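Local coordinates for protein dimethylsulfoniopropionate lyase (Roseovarius nubinhibens, PDB 4B29) that probably cleaves dimethylsulfoniopropionate to release dimethyl sulfide, as a zinc-binding lyase of the cupin family, at residues A[132-137]-A[201-206]; A[150-155]-A[209-214]. One frame throughout, in Å; residues are numbered along the deposited sequence.

Contact 1 of 2, residues A[132-137]-A[201-206]; sequences LRVTVG and LVLWRG. With EDO (1,2-ethanediol), chain F.
Trp204 and Arg133 pack against each other on the face of two antiparallel strands that also carries Thr135 and Val202. The extended chain of Arg133 runs beside the indole, CG and CD of Arg133 passing along CD1 and CG of Trp204. The guanidinium then bends over the ring: NH1 of Arg133 rests 3.3 Å from CE2 of Trp204, and CZ of Arg133 lies 4.6 Å from the centroid of the five-membered ring of Trp204, in a cation-pi contact. The guanidinium plane is tilted 66° to the indole; CG2 of Thr135 packs over one guanidinium face, and NH2 goes on to a salt bridge with Asp212. At the indole edge, Trp204 NE1 donates to Thr135 OG1 at 2.9 Å, almost straight (172°) and in the ring plane. OG1 can reach it because it lies between the backbone N and carbonyl carbon (chi1 60°), and it also hydrogen-bonds O2 of an ethanediol, 2.8 Å away, whose C1 sits against Val202 CG2. On the reverse face the methyls interlock: CG1 of Val134 meets CD2 of Leu201 at 3.8 Å, CG2 of Val134 meets CD2 of Leu203, and CG2 of Val136 rests on CD1 of Leu201. Phe45 of helix 43-48 covers Leu201 and Leu203. Backbone bonds in both directions join Thr135 and Val202, Val202 N to Thr135 O being 2.8 Å. Such antiparallel pairing, apolar on one face and polar-aromatic on the other, suits the wall of a cupin barrel, with Trp204 facing the zinc site.

Contact 2 of 2, residues A[150-155]-A[209-214]; sequences HLPEEL and LGDDPR. With ZN (zinc ion), chain J.
The imidazole of His150 has its edge against Pro213, whose CB lies 3.8 Å from CD2 of His150, near the ring plane, the two side chains running alongside each other. On the other side of CG, His150 ND1 donates to Pro152 O at 2.9 Å, in the ring plane although the bond is bent (138°), and His150 NE2 binds zinc at 2.1 Å. With CG between the backbone N and carbonyl carbon (chi1 39°), the ring turns inward to the metal. The rings of Trp204 and His189 also meet it, that of His189 more steeply. The extended side chain of Glu154 brings OE1 to zinc at 2.0 Å, and His189 is a further ligand; OE1 of Glu154 is also hydrogen-bonded to ND1 of His183. Farther along, the pyrrolidine of Pro152 meets the CB of Asp211 through its CD at 3.9 Å, the two side chains crossing at about a right angle, while CB of Pro152 faces the backbone of Leu209. A water links the segments, accepting from Leu151 N at 2.8 Å and donating to Asp211 OD2. Direct contact is thus van der Waals, and polar coupling between the segments runs through the water, whereas the ND1 bond and the zinc at NE2 together fix the ring's rotation, and the former would be expected to strengthen NE2 as a zinc donor.

Contact 1 is core: every touching residue is buried, and backbone bonds hold two neighbouring strands together. Contact 2 is partly buried, beside the zinc site, where a loop packs on the turn leading into strand 153-159 through van der Waals contact and a water. The two meet along the sheet, since strand 153-159 is the next neighbour of strand 198-205: Leu155 N lies 2.7 Å from Leu203 O, a probable hydrogen bond, and Glu153 forms a salt bridge with Arg205. Trp204 of contact 1 touches Glu154 and His150 of contact 2, while Asp212 in the loop of contact 2 pairs with Arg133, tying that loop to the barrel wall.

Contact 1 of 2, residues A[132-137]-A[201-206]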
loop_
_atom_site.group_PDB
_atom_site.type_symbol
_atom_site.label_atom_id
_atom_site.label_comp_id
_atom_site.label_asym_id
_atom_site.label_seq_id
_atom_site.Cartn_x
_atom_site.Cartn_y
_atom_site.Cartn_z
ATOM N N LEU A 132 6.583 -8.979 9.990
ATOM C CA LEU A 132 6.565 -8.134 8.799
ATOM C C LEU A 132 5.372 -7.203 8.933
ATOM O O LEU A 132 4.495 -7.450 9.766
ATOM C CB LEU A 132 6.333 -9.051 7.607
ATOM C CG LEU A 132 6.470 -8.405 6.212
ATOM C CD1 LEU A 132 7.758 -7.458 6.094
ATOM C CD2 LEU A 132 6.460 -9.563 5.211
ATOM N N ARG A 133 5.357 -6.135 8.137
ATOM C CA ARG A 133 4.141 -5.356 8.010
ATOM C C ARG A 133 3.914 -5.138 6.514
ATOM O O ARG A 133 4.876 -4.827 5.780
ATOM C CB ARG A 133 4.317 -4.051 8.754
ATOM C CG ARG A 133 3.165 -3.139 8.694
ATOM C CD ARG A 133 3.490 -1.898 9.555
ATOM N NE ARG A 133 2.307 -1.090 9.811
ATOM C CZ ARG A 133 2.118 0.162 9.416
ATOM N NH1 ARG A 133 3.004 0.794 8.660
ATOM N NH2 ARG A 133 1.018 0.779 9.759
ATOM N N VAL A 134 2.672 -5.356 6.090
ATOM C CA VAL A 134 2.300 -5.240 4.669
ATOM C C VAL A 134 1.118 -4.277 4.623
ATOM O O VAL A 134 0.065 -4.536 5.210
ATOM C CB VAL A 134 1.845 -6.587 4.102
ATOM C CG1 VAL A 134 1.455 -6.385 2.607
ATOM C CG2 VAL A 134 2.923 -7.629 4.189
ATOM N N THR A 135 1.277 -3.159 3.914
ATOM C CA THR A 135 0.179 -2.209 3.760
ATOM C C THR A 135 -0.164 -2.032 2.281
ATOM O O THR A 135 0.615 -2.402 1.402
ATOM C CB THR A 135 0.433 -0.820 4.364
ATOM O OG1 THR A 135 1.584 -0.217 3.729
ATOM C CG2 THR A 135 0.680 -0.938 5.864
ATOM N N VAL A 136 -1.347 -1.485 2.045
ATOM C CA VAL A 136 -1.823 -1.264 0.662
ATOM C C VAL A 136 -2.321 0.171 0.586
ATOM O O VAL A 136 -3.011 0.644 1.505
ATOM C CB VAL A 136 -3.018 -2.253 0.340
ATOM C CG1 VAL A 136 -3.766 -1.787 -0.974
ATOM C CG2 VAL A 136 -2.497 -3.671 0.185
ATOM N N GLY A 137 -2.003 0.902 -0.507
ATOM C CA GLY A 137 -2.492 2.278 -0.641
ATOM C C GLY A 137 -3.124 2.426 -2.032
ATOM O O GLY A 137 -2.752 1.677 -2.975
ATOM N N LEU A 201 1.329 -2.062 -2.966
ATOM C CA LEU A 201 1.410 -3.024 -1.855
ATOM C C LEU A 201 2.846 -2.874 -1.329
ATOM O O LEU A 201 3.821 -2.927 -2.110
ATOM C CB LEU A 201 1.074 -4.451 -2.336
ATOM C CG LEU A 201 1.047 -5.418 -1.128
ATOM C CD1 LEU A 201 -0.064 -6.489 -1.293
ATOM C CD2 LEU A 201 2.420 -6.078 -1.025
ATOM N N VAL A 202 2.978 -2.654 -0.020
ATOM C CA VAL A 202 4.247 -2.114 0.516
ATOM C C VAL A 202 4.676 -2.957 1.717
ATOM O O VAL A 202 3.837 -3.329 2.532
ATOM C CB VAL A 202 3.993 -0.677 0.983
ATOM C CG1 VAL A 202 5.230 -0.054 1.658
ATOM C CG2 VAL A 202 3.530 0.177 -0.234
ATOM N N LEU A 203 5.958 -3.259 1.784
ATOM C CA LEU A 203 6.506 -3.938 2.981
ATOM C C LEU A 203 7.253 -2.929 3.862
ATOM O O LEU A 203 7.838 -1.913 3.372
ATOM C CB LEU A 203 7.548 -4.980 2.583
ATOM C CG LEU A 203 7.154 -6.035 1.506
ATOM C CD1 LEU A 203 8.236 -7.056 1.334
ATOM C CD2 LEU A 203 5.816 -6.721 1.930
ATOM N N TRP A 204 7.305 -3.248 5.175
ATOM C CA TRP A 204 8.018 -2.364 6.119
ATOM C C TRP A 204 8.883 -3.219 7.015
ATOM O O TRP A 204 8.517 -4.380 7.317
ATOM C CB TRP A 204 7.015 -1.653 7.063
ATOM C CG TRP A 204 5.908 -0.875 6.427
ATOM C CD1 TRP A 204 4.854 -1.350 5.608
ATOM C CD2 TRP A 204 5.784 0.532 6.439
ATOM N NE1 TRP A 204 4.065 -0.294 5.232
ATOM C CE2 TRP A 204 4.611 0.867 5.725
ATOM C CE3 TRP A 204 6.535 1.557 7.036
ATOM C CZ2 TRP A 204 4.176 2.199 5.556
ATOM C CZ3 TRP A 204 6.082 2.913 6.873
ATOM C CH2 TRP A 204 4.917 3.200 6.166
ATOM N N ARG A 205 10.038 -2.680 7.398
ATOM C CA ARG A 205 10.888 -3.394 8.348
ATOM C C ARG A 205 11.754 -2.437 9.153
ATOM O O ARG A 205 11.847 -1.228 8.842
ATOM C CB ARG A 205 11.792 -4.415 7.646
ATOM C CG ARG A 205 13.004 -3.705 6.980
ATOM C CD ARG A 205 13.756 -4.710 6.087
ATOM N NE ARG A 205 14.955 -4.015 5.529
ATOM C CZ ARG A 205 15.878 -4.614 4.792
ATOM N NH1 ARG A 205 15.769 -5.906 4.429
ATOM N NH2 ARG A 205 16.949 -3.898 4.377
ATOM N N GLY A 206 12.372 -2.985 10.205
ATOM C CA GLY A 206 13.478 -2.218 10.847
ATOM C C GLY A 206 13.054 -1.516 12.125
ATOM O O GLY A 206 11.924 -1.682 12.623
HETATM C C1 EDO F . 1.332 2.103 1.121
HETATM O O1 EDO F . 1.304 2.742 -0.158
HETATM C C2 EDO F . 0.446 2.919 2.024
HETATM O O2 EDO F . 0.680 2.376 3.308
#

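Contact 2 of 2, residues A[150-155]-A[209-214]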
loop_
_atom_site.group_PDB
_atom_site.type_symbol
_atom_site.label_atom_id
_atom_site.label_comp_id
_atom_site.label_asym_id
_atom_site.label_seq_id
_atom_site.Cartn_x
_atom_site.Cartn_y
_atom_site.Cartn_z
ATOM N N HIS A 150 9.310 8.583 7.867
ATOM C CA HIS A 150 9.119 7.732 9.049
ATOM C C HIS A 150 10.415 6.989 9.314
ATOM O O HIS A 150 11.207 6.698 8.384
ATOM C CB HIS A 150 7.979 6.714 8.831
ATOM C CG HIS A 150 7.954 6.150 7.441
ATOM N ND1 HIS A 150 8.858 5.217 6.992
ATOM C CD2 HIS A 150 7.164 6.451 6.392
ATOM C CE1 HIS A 150 8.612 4.938 5.715
ATOM N NE2 HIS A 150 7.578 5.678 5.339
ATOM N N LEU A 151 10.599 6.577 10.584
ATOM C CA LEU A 151 11.806 5.817 10.903
ATOM C C LEU A 151 11.947 4.435 10.166
ATOM O O LEU A 151 13.003 4.111 9.685
ATOM C CB LEU A 151 11.896 5.636 12.446
ATOM C CG LEU A 151 13.054 4.800 12.942
ATOM C CD1 LEU A 151 14.438 5.429 12.611
ATOM C CD2 LEU A 151 12.882 4.679 14.495
ATOM N N PRO A 152 10.880 3.590 10.123
ATOM C CA PRO A 152 11.057 2.261 9.527
ATOM C C PRO A 152 11.362 2.350 8.029
ATOM O O PRO A 152 10.971 3.334 7.364
ATOM C CB PRO A 152 9.668 1.583 9.725
ATOM C CG PRO A 152 8.685 2.700 10.054
ATOM C CD PRO A 152 9.573 3.725 10.805
ATOM N N GLU A 153 12.120 1.384 7.578
ATOM C CA GLU A 153 12.349 1.221 6.105
ATOM C C GLU A 153 11.097 0.701 5.441
ATOM O O GLU A 153 10.277 0.015 6.068
ATOM C CB GLU A 153 13.443 0.205 5.896
ATOM C CG GLU A 153 14.839 0.742 6.403
ATOM C CD GLU A 153 15.900 -0.278 6.255
ATOM O OE1 GLU A 153 15.635 -1.356 5.663
ATOM O OE2 GLU A 153 17.073 -0.072 6.666
ATOM N N GLU A 154 10.966 0.961 4.139
ATOM C CA GLU A 154 9.758 0.539 3.437
ATOM C C GLU A 154 10.174 0.143 2.034
ATOM O O GLU A 154 11.140 0.676 1.491
ATOM C CB GLU A 154 8.868 1.780 3.434
ATOM C CG GLU A 154 7.949 1.953 2.396
ATOM C CD GLU A 154 7.058 3.145 2.646
ATOM O OE1 GLU A 154 7.467 4.305 2.445
ATOM O OE2 GLU A 154 5.893 2.934 2.954
ATOM N N LEU A 155 9.467 -0.820 1.463
ATOM C CA LEU A 155 9.723 -1.265 0.065
ATOM C C LEU A 155 8.370 -1.217 -0.637
ATOM O O LEU A 155 7.476 -2.038 -0.363
ATOM C CB LEU A 155 10.309 -2.680 0.049
ATOM C CG LEU A 155 10.603 -3.221 -1.370
ATOM C CD1 LEU A 155 11.604 -2.324 -2.135
ATOM C CD2 LEU A 155 11.121 -4.661 -1.271
ATOM N N LEU A 209 9.330 -0.073 13.286
ATOM C CA LEU A 209 8.231 -0.839 12.640
ATOM C C LEU A 209 6.915 -0.597 13.389
ATOM O O LEU A 209 6.895 -0.657 14.643
ATOM C CB LEU A 209 8.533 -2.324 12.633
ATOM C CG LEU A 209 7.503 -3.232 11.958
ATOM C CD1 LEU A 209 7.565 -2.892 10.494
ATOM C CD2 LEU A 209 7.964 -4.654 12.099
ATOM N N GLY A 210 5.850 -0.312 12.651
ATOM C CA GLY A 210 4.563 0.020 13.268
ATOM C C GLY A 210 4.311 1.504 13.364
ATOM O O GLY A 210 3.167 1.927 13.574
ATOM N N ASP A 211 5.359 2.329 13.175
ATOM C CA ASP A 211 5.139 3.779 13.038
ATOM C C ASP A 211 4.393 4.115 11.752
ATOM O O ASP A 211 4.567 3.456 10.727
ATOM C CB ASP A 211 6.471 4.595 12.981
ATOM C CG ASP A 211 7.254 4.586 14.320
ATOM O OD1 ASP A 211 6.742 4.062 15.361
ATOM O OD2 ASP A 211 8.417 5.088 14.318
ATOM N N ASP A 212 3.610 5.175 11.809
ATOM C CA ASP A 212 2.955 5.649 10.582
ATOM C C ASP A 212 3.726 6.838 10.034
ATOM O O ASP A 212 4.464 7.478 10.750
ATOM C CB ASP A 212 1.512 6.018 10.849
ATOM C CG ASP A 212 0.624 4.772 11.033
ATOM O OD1 ASP A 212 0.932 3.699 10.449
ATOM O OD2 ASP A 212 -0.356 4.883 11.769
ATOM N N PRO A 213 3.531 7.134 8.742
ATOM C CA PRO A 213 4.229 8.287 8.182
ATOM C C PRO A 213 3.710 9.596 8.797
ATOM O O PRO A 213 2.545 9.666 9.255
ATOM C CB PRO A 213 3.874 8.234 6.681
ATOM C CG PRO A 213 2.614 7.408 6.596
ATOM C CD PRO A 213 2.690 6.417 7.764
ATOM N N ARG A 214 4.571 10.600 8.808
ATOM C CA ARG A 214 4.189 11.981 9.124
ATOM C C ARG A 214 4.641 12.874 7.957
ATOM O O ARG A 214 5.685 12.648 7.331
ATOM C CB ARG A 214 4.884 12.442 10.420
HETATM ZN ZN ZN J . 6.757 5.859 3.453
HETATM O O HOH W 1 8.730 7.203 12.594
#